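Local coordinates for protein NURA (Sulfolobus solfataricus, PDB 2YGK) that takes part in DNA double-strand break repair as a manganese-dependent nuclease that works with the HerA helicase to resect DNA ends, at residues N25-E30 with I217-L222; I146-D151 with M174-M179; D288-V293 with G297-L302. One frame throughout, in Å; residues are numbered along the deposited sequence. Where two conformers were deposited one is given.

Contact 1 (N25-E30 with I217-L222); sequences NYLKQE and ITVLEL
Leu27 of helix 17-38 meets Val219 and Leu222 of helix 216-223 in a small, buried and wholly apolar helix-to-helix contact, where a long helix near the amino terminus lies against a short one between strands 197-201 and 228-236. The evidence for a light touch is consistent: the nearest CA atoms, those of Leu27 and Val219, are 8.2 Å apart, and the two segments bury only 91 Å² between them. Leu27 divides its two methyls between the partners. Its CD1 comes to 4.1 Å from Leu222 CD1, methyl against methyl, with the two leucine side chains crossing at about a right angle. Its CD2 is the looser branch, 4.5 Å from Val219 CG2. Both leucines carry CG anti to the carbonyl carbon (chi1 -77° for Leu27, -75° for Leu222), which, with each CB already directed at the opposite helix, sends the methyl-bearing ends into the interface. Val219 and Leu222, three residues apart, present neighbouring positions of one helical face to the single leucine.

Val219 also packs on Ile31 and Val35 farther along helix 17-38, so the apolar seam runs beyond Leu27. A polar tie joins the same helix to the loop at Asp213, where Tyr26 OH accepts a hydrogen bond from Asp213 N. The second subunit closes in from outside: Trp334 of that subunit packs on Leu222, and its Trp333 on Lys28.

Since methyl groups alone do the touching, the helices are joined here by dispersion and exclusion of water, without directional bonds; the contact sets no precise register and probably leaves the relative position of the helices to the neighbouring polar ties and the second subunit.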
ATOM      1  N   ASN A  25     -19.817 -23.433   2.338  1.00106.20           N
ATOM      2  CA  ASN A  25     -19.767 -24.887   2.504  1.00108.42           C
ATOM      3  C   ASN A  25     -18.395 -25.358   2.990  1.00106.54           C
ATOM      4  O   ASN A  25     -18.303 -26.024   4.017  1.00105.27           O
ATOM      5  CB  ASN A  25     -20.153 -25.604   1.190  1.00113.19           C
ATOM      6  CG  ASN A  25     -21.650 -25.545   0.901  1.00116.25           C
ATOM      7  OD1 ASN A  25     -22.365 -24.679   1.411  1.00115.51           O
ATOM      8  ND2 ASN A  25     -22.125 -26.474   0.079  1.00122.50           N
ATOM      9  N   TYR A  26     -17.332 -25.001   2.263  1.00106.40           N
ATOM     10  CA  TYR A  26     -15.975 -25.394   2.660  1.00105.18           C
ATOM     11  C   TYR A  26     -15.768 -25.154   4.149  1.00102.68           C
ATOM     12  O   TYR A  26     -15.331 -26.049   4.866  1.00102.38           O
ATOM     13  CB  TYR A  26     -14.904 -24.641   1.864  1.00104.19           C
ATOM     14  CG  TYR A  26     -13.523 -24.632   2.522  1.00 99.96           C
ATOM     15  CD1 TYR A  26     -12.584 -25.641   2.253  1.00 99.69           C
ATOM     16  CD2 TYR A  26     -13.156 -23.605   3.406  1.00 94.68           C
ATOM     17  CE1 TYR A  26     -11.316 -25.623   2.844  1.00 96.44           C
ATOM     18  CE2 TYR A  26     -11.890 -23.585   4.012  1.00 90.67           C
ATOM     19  CZ  TYR A  26     -10.979 -24.595   3.727  1.00 91.50           C
ATOM     20  OH  TYR A  26      -9.739 -24.574   4.312  1.00 85.40           O
ATOM     21  N   LEU A  27     -16.100 -23.944   4.601  1.00101.34           N
ATOM     22  CA  LEU A  27     -15.916 -23.561   6.002  1.00 99.23           C
ATOM     23  C   LEU A  27     -16.784 -24.374   6.937  1.00101.30           C
ATOM     24  O   LEU A  27     -16.335 -24.755   8.001  1.00 99.34           O
ATOM     25  CB  LEU A  27     -16.196 -22.065   6.212  1.00 96.45           C
ATOM     26  CG  LEU A  27     -15.088 -21.120   5.744  1.00 93.93           C
ATOM     27  CD1 LEU A  27     -15.605 -19.681   5.607  1.00 91.41           C
ATOM     28  CD2 LEU A  27     -13.888 -21.203   6.698  1.00 90.23           C
ATOM     29  N   LYS A  28     -18.022 -24.631   6.528  1.00106.29           N
ATOM     30  CA  LYS A  28     -18.973 -25.413   7.334  1.00109.43           C
ATOM     31  C   LYS A  28     -18.490 -26.855   7.510  1.00112.64           C
ATOM     32  O   LYS A  28     -18.626 -27.434   8.585  1.00111.95           O
ATOM     33  CB  LYS A  28     -20.362 -25.387   6.675  1.00112.26           C
ATOM     34  CG  LYS A  28     -21.482 -26.013   7.495  1.00114.56           C
ATOM     35  CD  LYS A  28     -22.838 -25.867   6.793  1.00118.97           C
ATOM     36  CE  LYS A  28     -23.933 -26.652   7.509  1.00120.66           C
ATOM     37  NZ  LYS A  28     -25.250 -26.503   6.841  1.00123.50           N
ATOM     38  N   GLN A  29     -17.900 -27.402   6.451  1.00117.17           N
ATOM     39  CA  GLN A  29     -17.471 -28.800   6.405  1.00121.39           C
ATOM     40  C   GLN A  29     -16.003 -28.962   6.783  1.00120.82           C
ATOM     41  O   GLN A  29     -15.496 -30.073   6.848  1.00122.85           O
ATOM     42  CB  GLN A  29     -17.746 -29.389   5.004  1.00125.69           C
ATOM     43  CG  GLN A  29     -18.977 -30.308   4.949  1.00130.63           C
ATOM     44  CD  GLN A  29     -19.707 -30.305   3.600  1.00136.56           C
ATOM     45  OE1 GLN A  29     -19.408 -29.501   2.704  1.00137.72           O
ATOM     46  NE2 GLN A  29     -20.679 -31.215   3.457  1.00139.94           N
ATOM     47  N   GLU A  30     -15.320 -27.857   7.030  1.00119.22           N
ATOM     48  CA  GLU A  30     -13.922 -27.903   7.431  1.00118.96           C
ATOM     49  C   GLU A  30     -13.794 -27.877   8.944  1.00116.93           C
ATOM     50  O   GLU A  30     -12.945 -28.579   9.482  1.00117.30           O
ATOM     51  CB  GLU A  30     -13.143 -26.724   6.831  1.00117.75           C
ATOM     52  CG  GLU A  30     -11.634 -26.698   7.126  1.00117.47           C
ATOM     53  CD  GLU A  30     -10.813 -27.595   6.218  1.00121.66           C
ATOM     54  OE1 GLU A  30     -11.389 -28.465   5.523  1.00126.05           O
ATOM     55  OE2 GLU A  30      -9.576 -27.426   6.205  1.00121.59           O
ATOM     56  N   ILE A 217      -8.769 -16.316  13.437  1.00 48.84           N
ATOM     57  CA  ILE A 217      -9.497 -15.234  14.067  1.00 47.19           C
ATOM     58  C   ILE A 217     -10.826 -15.065  13.368  1.00 48.15           C
ATOM     59  O   ILE A 217     -11.815 -14.763  14.028  1.00 48.63           O
ATOM     60  CB  ILE A 217      -8.675 -13.910  14.081  1.00 45.74           C
ATOM     61  CG1 ILE A 217      -9.276 -12.900  15.077  1.00 44.68           C
ATOM     62  CG2 ILE A 217      -8.564 -13.311  12.682  1.00 45.67           C
ATOM     63  CD1 ILE A 217      -8.483 -11.551  15.207  1.00 41.06           C
ATOM     64  N   THR A 218     -10.865 -15.302  12.052  1.00 49.05           N
ATOM     65  CA  THR A 218     -12.114 -15.236  11.288  1.00 50.02           C
ATOM     66  C   THR A 218     -12.990 -16.471  11.529  1.00 51.39           C
ATOM     67  O   THR A 218     -14.219 -16.382  11.619  1.00 52.03           O
ATOM     68  CB  THR A 218     -11.823 -15.122   9.782  1.00 51.67           C
ATOM     69  OG1 THR A 218     -11.046 -13.941   9.532  1.00 50.80           O
ATOM     70  CG2 THR A 218     -13.099 -15.074   8.990  1.00 52.38           C
ATOM     71  N   VAL A 219     -12.352 -17.628  11.620  1.00 51.72           N
ATOM     72  CA  VAL A 219     -13.039 -18.854  12.015  1.00 52.64           C
ATOM     73  C   VAL A 219     -13.765 -18.690  13.362  1.00 51.34           C
ATOM     74  O   VAL A 219     -14.922 -19.041  13.471  1.00 52.07           O
ATOM     75  CB  VAL A 219     -12.063 -20.070  12.037  1.00 53.25           C
ATOM     76  CG1 VAL A 219     -12.574 -21.149  12.890  1.00 53.50           C
ATOM     77  CG2 VAL A 219     -11.889 -20.618  10.660  1.00 55.58           C
ATOM     78  N   LEU A 220     -13.114 -18.120  14.367  1.00 49.51           N
ATOM     79  CA  LEU A 220     -13.766 -17.939  15.685  1.00 48.90           C
ATOM     80  C   LEU A 220     -14.909 -16.925  15.729  1.00 48.76           C
ATOM     81  O   LEU A 220     -15.802 -17.006  16.572  1.00 49.25           O
ATOM     82  CB  LEU A 220     -12.745 -17.529  16.741  1.00 47.10           C
ATOM     83  CG  LEU A 220     -11.639 -18.533  17.018  1.00 47.49           C
ATOM     84  CD1 LEU A 220     -10.483 -17.822  17.691  1.00 43.97           C
ATOM     85  CD2 LEU A 220     -12.189 -19.733  17.842  1.00 48.58           C
ATOM     86  N   GLU A 221     -14.865 -15.941  14.848  1.00 49.20           N
ATOM     87  CA  GLU A 221     -15.896 -14.906  14.807  1.00 49.44           C
ATOM     88  C   GLU A 221     -17.117 -15.458  14.134  1.00 50.96           C
ATOM     89  O   GLU A 221     -18.227 -15.052  14.445  1.00 51.60           O
ATOM     90  CB  GLU A 221     -15.394 -13.670  14.078  1.00 49.28           C
ATOM     91  CG  GLU A 221     -14.355 -12.856  14.877  1.00 49.88           C
ATOM     92  CD  GLU A 221     -13.742 -11.695  14.086  1.00 53.14           C
ATOM     93  OE1 GLU A 221     -14.216 -11.389  12.964  1.00 54.39           O
ATOM     94  OE2 GLU A 221     -12.780 -11.079  14.605  1.00 55.99           O
ATOM     95  N   LEU A 222     -16.913 -16.393  13.212  1.00 51.88           N
ATOM     96  CA  LEU A 222     -18.033 -16.992  12.524  1.00 54.29           C
ATOM     97  C   LEU A 222     -18.759 -17.982  13.410  1.00 55.09           C
ATOM     98  O   LEU A 222     -19.994 -17.910  13.512  1.00 57.19           O
ATOM     99  CB  LEU A 222     -17.596 -17.665  11.213  1.00 55.95           C
ATOM    100  CG  LEU A 222     -17.274 -16.720  10.059  1.00 54.36           C
ATOM    101  CD1 LEU A 222     -16.918 -17.549   8.890  1.00 54.97           C
ATOM    102  CD2 LEU A 222     -18.444 -15.810   9.742  1.00 53.89           C
TER

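Contact 2 (I146-D151 with M174-M179); sequences IQQFSD and MRDLLM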
ATOM      1  N   ILE A 146      23.076  -8.239   8.506  1.00 76.80           N
ATOM      2  CA  ILE A 146      23.877  -7.533   9.524  1.00 76.44           C
ATOM      3  C   ILE A 146      25.295  -7.339   9.070  1.00 80.32           C
ATOM      4  O   ILE A 146      26.187  -7.215   9.920  1.00 83.28           O
ATOM      5  CB  ILE A 146      23.946  -8.311  10.889  1.00 76.82           C
ATOM      6  CG1 ILE A 146      24.576  -9.704  10.683  1.00 79.98           C
ATOM      7  CG2 ILE A 146      22.533  -8.396  11.543  1.00 71.54           C
ATOM      8  CD1 ILE A 146      25.635 -10.137  11.758  1.00 84.75           C
ATOM      9  N   GLN A 147      25.520  -7.331   7.752  1.00 81.17           N
ATOM     10  CA  GLN A 147      26.878  -7.360   7.189  1.00 84.72           C
ATOM     11  C   GLN A 147      27.192  -6.150   6.296  1.00 85.37           C
ATOM     12  O   GLN A 147      28.353  -5.879   5.963  1.00 88.10           O
ATOM     13  CB  GLN A 147      27.083  -8.653   6.381  1.00 87.26           C
ATOM     14  CG  GLN A 147      26.747  -9.947   7.124  1.00 86.39           C
ATOM     15  CD  GLN A 147      27.234 -11.197   6.387  1.00 89.43           C
ATOM     16  OE1 GLN A 147      28.226 -11.157   5.638  1.00 89.98           O
ATOM     17  NE2 GLN A 147      26.524 -12.319   6.595  1.00 87.97           N
ATOM     18  N   GLN A 148      26.151  -5.437   5.891  1.00 83.33           N
ATOM     19  CA  GLN A 148      26.322  -4.191   5.151  1.00 83.96           C
ATOM     20  C   GLN A 148      26.637  -3.054   6.140  1.00 84.69           C
ATOM     21  O   GLN A 148      26.971  -1.935   5.731  1.00 84.80           O
ATOM     22  CB  GLN A 148      25.049  -3.902   4.341  1.00 80.83           C
ATOM     23  CG  GLN A 148      24.747  -4.998   3.295  1.00 81.53           C
ATOM     24  CD  GLN A 148      23.494  -4.725   2.451  1.00 78.67           C
ATOM     25  OE1 GLN A 148      22.352  -4.699   2.963  1.00 73.85           O
ATOM     26  NE2 GLN A 148      23.711  -4.538   1.136  1.00 79.27           N
ATOM     27  N   PHE A 149      26.551  -3.372   7.440  1.00 86.27           N
ATOM     28  CA  PHE A 149      26.731  -2.402   8.524  1.00 86.62           C
ATOM     29  C   PHE A 149      28.131  -2.327   9.116  1.00 93.33           C
ATOM     30  O   PHE A 149      28.705  -3.349   9.502  1.00 95.78           O
ATOM     31  CB  PHE A 149      25.771  -2.723   9.661  1.00 83.17           C
ATOM     32  CG  PHE A 149      24.346  -2.695   9.250  1.00 75.58           C
ATOM     33  CD1 PHE A 149      23.822  -1.585   8.612  1.00 70.40           C
ATOM     34  CD2 PHE A 149      23.525  -3.780   9.501  1.00 71.18           C
ATOM     35  CE1 PHE A 149      22.500  -1.560   8.231  1.00 66.93           C
ATOM     36  CE2 PHE A 149      22.196  -3.765   9.132  1.00 66.68           C
ATOM     37  CZ  PHE A 149      21.680  -2.657   8.492  1.00 65.07           C
ATOM     38  N   SER A 150      28.632  -1.099   9.229  1.00 97.38           N
ATOM     39  CA  SER A 150      29.916  -0.812   9.854  1.00103.93           C
ATOM     40  C   SER A 150      29.766  -0.769  11.370  1.00106.38           C
ATOM     41  O   SER A 150      28.660  -0.889  11.897  1.00103.69           O
ATOM     42  CB  SER A 150      30.434   0.542   9.361  1.00104.60           C
ATOM     43  OG  SER A 150      29.554   1.595   9.750  1.00101.30           O
ATOM     44  N   ASP A 151      30.883  -0.588  12.065  1.00113.34           N
ATOM     45  CA  ASP A 151      30.864  -0.397  13.512  1.00116.37           C
ATOM     46  C   ASP A 151      30.044   0.831  13.941  1.00114.96           C
ATOM     47  O   ASP A 151      29.326   0.786  14.940  1.00113.56           O
ATOM     48  CB  ASP A 151      32.295  -0.284  14.057  1.00121.42           C
ATOM     49  CG  ASP A 151      32.994  -1.631  14.161  1.00126.38           C
ATOM     50  OD1 ASP A 151      32.410  -2.563  14.759  1.00126.91           O
ATOM     51  OD2 ASP A 151      34.132  -1.750  13.651  1.00131.92           O
HETATM   52  N   MSE A 174      18.953   2.617   5.403  1.00 81.41           N
HETATM   53  CA  MSE A 174      18.044   3.259   6.361  1.00 75.94           C
HETATM   54  C   MSE A 174      16.870   2.316   6.780  1.00 72.44           C
HETATM   55  O   MSE A 174      16.627   2.086   7.970  1.00 69.89           O
HETATM   56  CB  MSE A 174      17.502   4.607   5.884  1.00 73.83           C
HETATM   57  CG  MSE A 174      16.662   5.242   7.000  1.00 69.86           C
HETATM   58 SE   MSE A 174      15.759   6.881   6.653  1.00 62.86          SE
HETATM   59  CE  MSE A 174      15.237   7.457   8.385  1.00 64.88           C
ATOM     60  N   ARG A 175      16.157   1.778   5.797  1.00 70.34           N
ATOM     61  CA  ARG A 175      15.129   0.811   6.089  1.00 68.17           C
ATOM     62  C   ARG A 175      15.712  -0.257   7.002  1.00 67.17           C
ATOM     63  O   ARG A 175      15.106  -0.587   8.007  1.00 65.45           O
ATOM     64  CB  ARG A 175      14.562   0.181   4.825  1.00 68.61           C
ATOM     65  CG  ARG A 175      13.795  -1.136   5.071  1.00 71.61           C
ATOM     66  CD  ARG A 175      13.526  -1.881   3.777  1.00 77.76           C
ATOM     67  NE  ARG A 175      14.760  -1.997   2.994  1.00 85.12           N
ATOM     68  CZ  ARG A 175      15.351  -3.135   2.642  1.00 91.63           C
ATOM     69  NH1 ARG A 175      14.815  -4.313   2.949  1.00 93.71           N
ATOM     70  NH2 ARG A 175      16.486  -3.088   1.947  1.00 95.00           N
ATOM     71  N   ASP A 176      16.885  -0.777   6.656  1.00 67.89           N
ATOM     72  CA  ASP A 176      17.479  -1.896   7.391  1.00 68.11           C
ATOM     73  C   ASP A 176      17.952  -1.499   8.791  1.00 67.06           C
ATOM     74  O   ASP A 176      17.736  -2.244   9.745  1.00 66.46           O
ATOM     75  CB  ASP A 176      18.604  -2.565   6.587  1.00 70.74           C
ATOM     76  CG  ASP A 176      18.070  -3.527   5.527  1.00 71.00           C
ATOM     77  OD1 ASP A 176      16.834  -3.587   5.318  1.00 68.68           O
ATOM     78  OD2 ASP A 176      18.883  -4.250   4.918  1.00 73.29           O
ATOM     79  N   LEU A 177      18.562  -0.326   8.925  1.00 66.13           N
ATOM     80  CA  LEU A 177      18.862   0.195  10.253  1.00 65.03           C
ATOM     81  C   LEU A 177      17.626   0.377  11.112  1.00 61.49           C
ATOM     82  O   LEU A 177      17.666   0.100  12.298  1.00 61.47           O
ATOM     83  CB  LEU A 177      19.580   1.528  10.183  1.00 65.68           C
ATOM     84  CG  LEU A 177      21.082   1.486  10.043  1.00 69.51           C
ATOM     85  CD1 LEU A 177      21.593   2.937  10.154  1.00 70.42           C
ATOM     86  CD2 LEU A 177      21.754   0.563  11.076  1.00 71.25           C
ATOM     87  N   LEU A 178      16.537   0.870  10.533  1.00 58.73           N
ATOM     88  CA  LEU A 178      15.294   1.049  11.301  1.00 55.76           C
ATOM     89  C   LEU A 178      14.706  -0.289  11.742  1.00 54.81           C
ATOM     90  O   LEU A 178      14.216  -0.403  12.839  1.00 53.79           O
ATOM     91  CB  LEU A 178      14.271   1.871  10.526  1.00 53.85           C
ATOM     92  CG  LEU A 178      14.541   3.380  10.497  1.00 53.22           C
ATOM     93  CD1 LEU A 178      13.796   4.126   9.351  1.00 49.77           C
ATOM     94  CD2 LEU A 178      14.211   3.981  11.835  1.00 51.38           C
HETATM   95  N   MSE A 179      14.778  -1.298  10.883  0.50 55.64           N
HETATM   96  CA  MSE A 179      14.339  -2.635  11.241  0.50 55.69           C
HETATM   97  C   MSE A 179      15.106  -3.133  12.461  0.50 56.83           C
HETATM   98  O   MSE A 179      14.508  -3.600  13.434  0.50 56.14           O
HETATM   99  CB  MSE A 179      14.543  -3.590  10.069  0.50 57.19           C
HETATM  100  CG  MSE A 179      13.550  -3.376   8.958  0.50 56.89           C
HETATM  101 SE   MSE A 179      13.832  -4.564   7.468  0.50 62.61          SE
HETATM  102  CE  MSE A 179      13.295  -6.236   8.337  0.50 60.11           C
TER
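Phe149, in the loop that leads from helix 136-140 into helix 151-159, sets its ring against Asp176 and Leu177 on one side of helix 171-193. The ring meets the two residues differently. Asp176 CB lies at the ring edge, near its plane, 3.6 Å from Phe149 CZ. Leu177 CD2 approaches obliquely, 3.6 Å from Phe149 CE1, and Leu177 CG follows at 3.8 Å from the same CE1 atom. The phenylalanine and leucine side chains run antiparallel alongside one another, whereas those of Phe149 and Asp176 stand roughly perpendicular, with ring and carboxylate planes 69° apart. With CG anti to its carbonyl carbon (chi1 -59°), Phe149 extends CZ and CE1 across to the helix.

This loop leads into a helix start: Ser150 is the N-cap of helix 151-159, and its backbone N bonds to OE1 of Glu153, consistent with a capping box. The ring is thus attached immediately before the N-terminus of that helix. Val144 of the same loop also touches it, while Ile165 and Ile168 pack on Leu177. With an alanine in place of Phe149, this part of the loop would probably lose much of its apolar hold on helix 171-193, leaving Leu177 CD2 and Asp176 CB without the ring that packs on them.

Beside the ring, the extended Gln148 brings OE1 to 4.0 Å from Asp176 OD2; these are two oxygens, neither with a proton to offer as modelled, so they are merely near each other. The other carboxylate oxygen, Asp176 OD1, forms a salt bridge with Arg175 NH1 at 3.2 Å; it sits above the guanidinium face, so the attraction is one of charge, with no N-H aimed at it.

Contact 3 (D288-V293 with G297-L302); sequences DRLSGV and GYPFPL
Val293 O receives a hydrogen bond from Phe300 N, the one polar link between the segment that follows helix 280-291 and the segment that opens helix 300-309. The N-to-O distance is 2.7 Å with an angle of 155° at the hydrogen, and the donor lies in the carbonyl plane, at 150° to the C=O bond. The same oxygen is hemmed in by carbon: Pro301 CD and Phe300 CB each come to 3.3 Å from Val293 O. Beside this bond the valine side chain packs crosswise on the proline ring, Val293 CG2 reaching 4.0 Å from Pro301 CD. That methyl lies between the backbone N and the carbonyl carbon, with CG1 anti to the carbonyl (chi1 -55°), which keeps it on the side where Pro301 sits. Farther along, Leu290 CD2 meets Pro299 CG at 4.0 Å, the leucine and the proline ring crossing obliquely.

The next shell is formed by strands of the large sheet. Leu131 of strand 129-133 touches Leu290, Pro299 and Leu302; on strand 54-65, Phe54 backs Leu290 and Val293, and Ala56 backs Pro301. Tyr298 turns away from this contact: Pro299 CD lies over one face of its ring, offset toward the rim, Lys202 makes a cation-pi contact with it, and its side chain comes to about 4 Å from that of Asp133.

Between the segments, strands 294-295 and 298-299 form a small antiparallel hairpin, turned with the help of Gly297, whose positive phi would jam a CB against the preceding carbonyl. The Phe300-to-Val293 bond falls at its open end, where the chain passes from hairpin to helix beside strands 54-65 and 129-133, which carry the manganese ligands Asp58 and Asp133 of this nuclease with its RNase H-like fold.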
ATOM      1  N   ASP A 288     -10.420 -10.721  32.476  1.00 41.91           N
ATOM      2  CA  ASP A 288     -11.242 -10.070  33.500  1.00 43.18           C
ATOM      3  C   ASP A 288     -10.787  -8.659  33.714  1.00 43.29           C
ATOM      4  O   ASP A 288     -11.592  -7.739  33.733  1.00 44.30           O
ATOM      5  CB  ASP A 288     -11.163 -10.854  34.801  1.00 44.51           C
ATOM      6  CG  ASP A 288     -12.073 -12.074  34.811  1.00 46.47           C
ATOM      7  OD1 ASP A 288     -12.849 -12.224  33.833  1.00 48.53           O
ATOM      8  OD2 ASP A 288     -12.007 -12.883  35.789  1.00 47.23           O
ATOM      9  N   ARG A 289      -9.476  -8.494  33.833  1.00 43.28           N
ATOM     10  CA  ARG A 289      -8.840  -7.177  33.936  1.00 42.90           C
ATOM     11  C   ARG A 289      -8.976  -6.300  32.681  1.00 40.91           C
ATOM     12  O   ARG A 289      -9.244  -5.100  32.779  1.00 40.23           O
ATOM     13  CB  ARG A 289      -7.361  -7.361  34.301  1.00 43.56           C
ATOM     14  CG  ARG A 289      -7.158  -7.977  35.667  1.00 45.84           C
ATOM     15  CD  ARG A 289      -5.817  -8.614  35.759  1.00 50.10           C
ATOM     16  NE  ARG A 289      -5.489  -9.032  37.125  1.00 56.11           N
ATOM     17  CZ  ARG A 289      -4.418  -9.754  37.458  1.00 61.98           C
ATOM     18  NH1 ARG A 289      -3.557 -10.187  36.541  1.00 63.44           N
ATOM     19  NH2 ARG A 289      -4.208 -10.067  38.723  1.00 68.05           N
ATOM     20  N   LEU A 290      -8.785  -6.880  31.505  1.00 39.52           N
ATOM     21  CA  LEU A 290      -9.028  -6.115  30.268  1.00 38.91           C
ATOM     22  C   LEU A 290     -10.487  -5.689  30.114  1.00 40.19           C
ATOM     23  O   LEU A 290     -10.749  -4.582  29.628  1.00 40.62           O
ATOM     24  CB  LEU A 290      -8.673  -6.901  29.033  1.00 37.61           C
ATOM     25  CG  LEU A 290      -7.203  -7.066  28.752  1.00 36.07           C
ATOM     26  CD1 LEU A 290      -7.023  -8.163  27.720  1.00 29.81           C
ATOM     27  CD2 LEU A 290      -6.654  -5.703  28.325  1.00 34.91           C
ATOM     28  N   SER A 291     -11.424  -6.562  30.502  1.00 40.36           N
ATOM     29  CA  SER A 291     -12.842  -6.239  30.404  1.00 41.41           C
ATOM     30  C   SER A 291     -13.170  -4.945  31.178  1.00 42.81           C
ATOM     31  O   SER A 291     -14.053  -4.187  30.793  1.00 44.47           O
ATOM     32  CB  SER A 291     -13.726  -7.425  30.866  1.00 42.57           C
ATOM     33  OG  SER A 291     -13.686  -8.562  29.966  1.00 41.12           O
ATOM     34  N   GLY A 292     -12.445  -4.665  32.246  1.00 42.86           N
ATOM     35  CA  GLY A 292     -12.720  -3.486  33.056  1.00 43.39           C
ATOM     36  C   GLY A 292     -12.266  -2.170  32.462  1.00 43.25           C
ATOM     37  O   GLY A 292     -12.575  -1.116  33.003  1.00 45.59           O
ATOM     38  N   VAL A 293     -11.528  -2.196  31.359  1.00 41.25           N
ATOM     39  CA  VAL A 293     -11.168  -0.962  30.676  1.00 40.28           C
ATOM     40  C   VAL A 293     -11.567  -1.034  29.204  1.00 39.67           C
ATOM     41  O   VAL A 293     -11.069  -0.257  28.386  1.00 40.18           O
ATOM     42  CB  VAL A 293      -9.671  -0.693  30.791  1.00 39.58           C
ATOM     43  CG1 VAL A 293      -9.284  -0.690  32.258  1.00 39.86           C
ATOM     44  CG2 VAL A 293      -8.884  -1.749  30.023  1.00 36.60           C
ATOM     45  N   GLY A 297     -15.926  -4.798  23.658  1.00 38.59           N
ATOM     46  CA  GLY A 297     -15.052  -5.902  23.368  1.00 37.00           C
ATOM     47  C   GLY A 297     -13.614  -5.513  23.158  1.00 35.93           C
ATOM     48  O   GLY A 297     -12.800  -6.409  22.965  1.00 35.87           O
ATOM     49  N   TYR A 298     -13.278  -4.212  23.236  1.00 35.11           N
ATOM     50  CA  TYR A 298     -11.907  -3.744  22.996  1.00 33.11           C
ATOM     51  C   TYR A 298     -11.395  -2.716  24.018  1.00 33.03           C
ATOM     52  O   TYR A 298     -12.124  -1.792  24.400  1.00 32.49           O
ATOM     53  CB  TYR A 298     -11.846  -3.108  21.606  1.00 33.32           C
ATOM     54  CG  TYR A 298     -10.461  -2.819  21.082  1.00 31.81           C
ATOM     55  CD1 TYR A 298      -9.693  -3.826  20.560  1.00 31.62           C
ATOM     56  CD2 TYR A 298      -9.921  -1.530  21.133  1.00 30.83           C
ATOM     57  CE1 TYR A 298      -8.400  -3.570  20.057  1.00 32.56           C
ATOM     58  CE2 TYR A 298      -8.643  -1.260  20.650  1.00 30.67           C
ATOM     59  CZ  TYR A 298      -7.884  -2.295  20.106  1.00 31.56           C
ATOM     60  OH  TYR A 298      -6.619  -2.072  19.573  1.00 34.24           O
ATOM     61  N   PRO A 299     -10.100  -2.810  24.386  1.00 32.60           N
ATOM     62  CA  PRO A 299      -9.607  -1.950  25.489  1.00 33.15           C
ATOM     63  C   PRO A 299      -9.606  -0.497  25.108  1.00 33.30           C
ATOM     64  O   PRO A 299      -8.955  -0.135  24.146  1.00 32.25           O
ATOM     65  CB  PRO A 299      -8.173  -2.462  25.769  1.00 31.76           C
ATOM     66  CG  PRO A 299      -8.127  -3.796  25.119  1.00 32.15           C
ATOM     67  CD  PRO A 299      -9.029  -3.691  23.889  1.00 31.77           C
ATOM     68  N   PHE A 300     -10.334   0.325  25.874  1.00 34.67           N
ATOM     69  CA  PHE A 300     -10.454   1.722  25.565  1.00 35.20           C
ATOM     70  C   PHE A 300      -9.116   2.442  25.498  1.00 35.59           C
ATOM     71  O   PHE A 300      -8.936   3.268  24.623  1.00 36.71           O
ATOM     72  CB  PHE A 300     -11.401   2.467  26.504  1.00 36.67           C
ATOM     73  CG  PHE A 300     -11.686   3.864  26.032  1.00 37.55           C
ATOM     74  CD1 PHE A 300     -12.334   4.069  24.835  1.00 38.02           C
ATOM     75  CD2 PHE A 300     -11.211   4.962  26.711  1.00 38.74           C
ATOM     76  CE1 PHE A 300     -12.552   5.326  24.359  1.00 38.60           C
ATOM     77  CE2 PHE A 300     -11.451   6.241  26.255  1.00 38.38           C
ATOM     78  CZ  PHE A 300     -12.112   6.426  25.076  1.00 39.11           C
ATOM     79  N   PRO A 301      -8.177   2.156  26.418  1.00 35.63           N
ATOM     80  CA  PRO A 301      -6.879   2.804  26.341  1.00 35.45           C
ATOM     81  C   PRO A 301      -6.227   2.740  24.957  1.00 34.86           C
ATOM     82  O   PRO A 301      -5.654   3.721  24.491  1.00 35.76           O
ATOM     83  CB  PRO A 301      -6.076   2.006  27.370  1.00 35.86           C
ATOM     84  CG  PRO A 301      -7.058   1.806  28.456  1.00 35.87           C
ATOM     85  CD  PRO A 301      -8.322   1.442  27.703  1.00 36.27           C
ATOM     86  N   LEU A 302      -6.313   1.593  24.296  1.00 33.46           N
ATOM     87  CA  LEU A 302      -5.822   1.509  22.948  1.00 32.40           C
ATOM     88  C   LEU A 302      -6.678   2.328  21.987  1.00 32.73           C
ATOM     89  O   LEU A 302      -6.167   3.138  21.227  1.00 33.75           O
ATOM     90  CB  LEU A 302      -5.811   0.067  22.487  1.00 31.82           C
ATOM     91  CG  LEU A 302      -4.560  -0.668  22.913  1.00 32.55           C
ATOM     92  CD1 LEU A 302      -4.619  -2.101  22.423  1.00 33.68           C
ATOM     93  CD2 LEU A 302      -3.347   0.032  22.342  1.00 28.58           C
TER

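The three contacts are spread over one chain without touching. Contacts 1 and 2 lie farthest apart, 42 Å between centres; contact 3 is 38 Å from contact 2, across the centre of the chain, and 26 Å from contact 1, with nearest atoms about 9 Å apart. In sequence, contact 2 falls between the two halves of contact 1, and contact 3 follows both. Contact 1 ties helix 17-38 to a helix beside strand 255-262, contact 2 lies in the helical region between strands 129-133 and 197-201, and contact 3 packs on strands 54-65 and 129-133. Contact 3 borders the metal site through Tyr298, whose side chain is about 8 Å from the manganese, whereas contact 1 borders the second subunit.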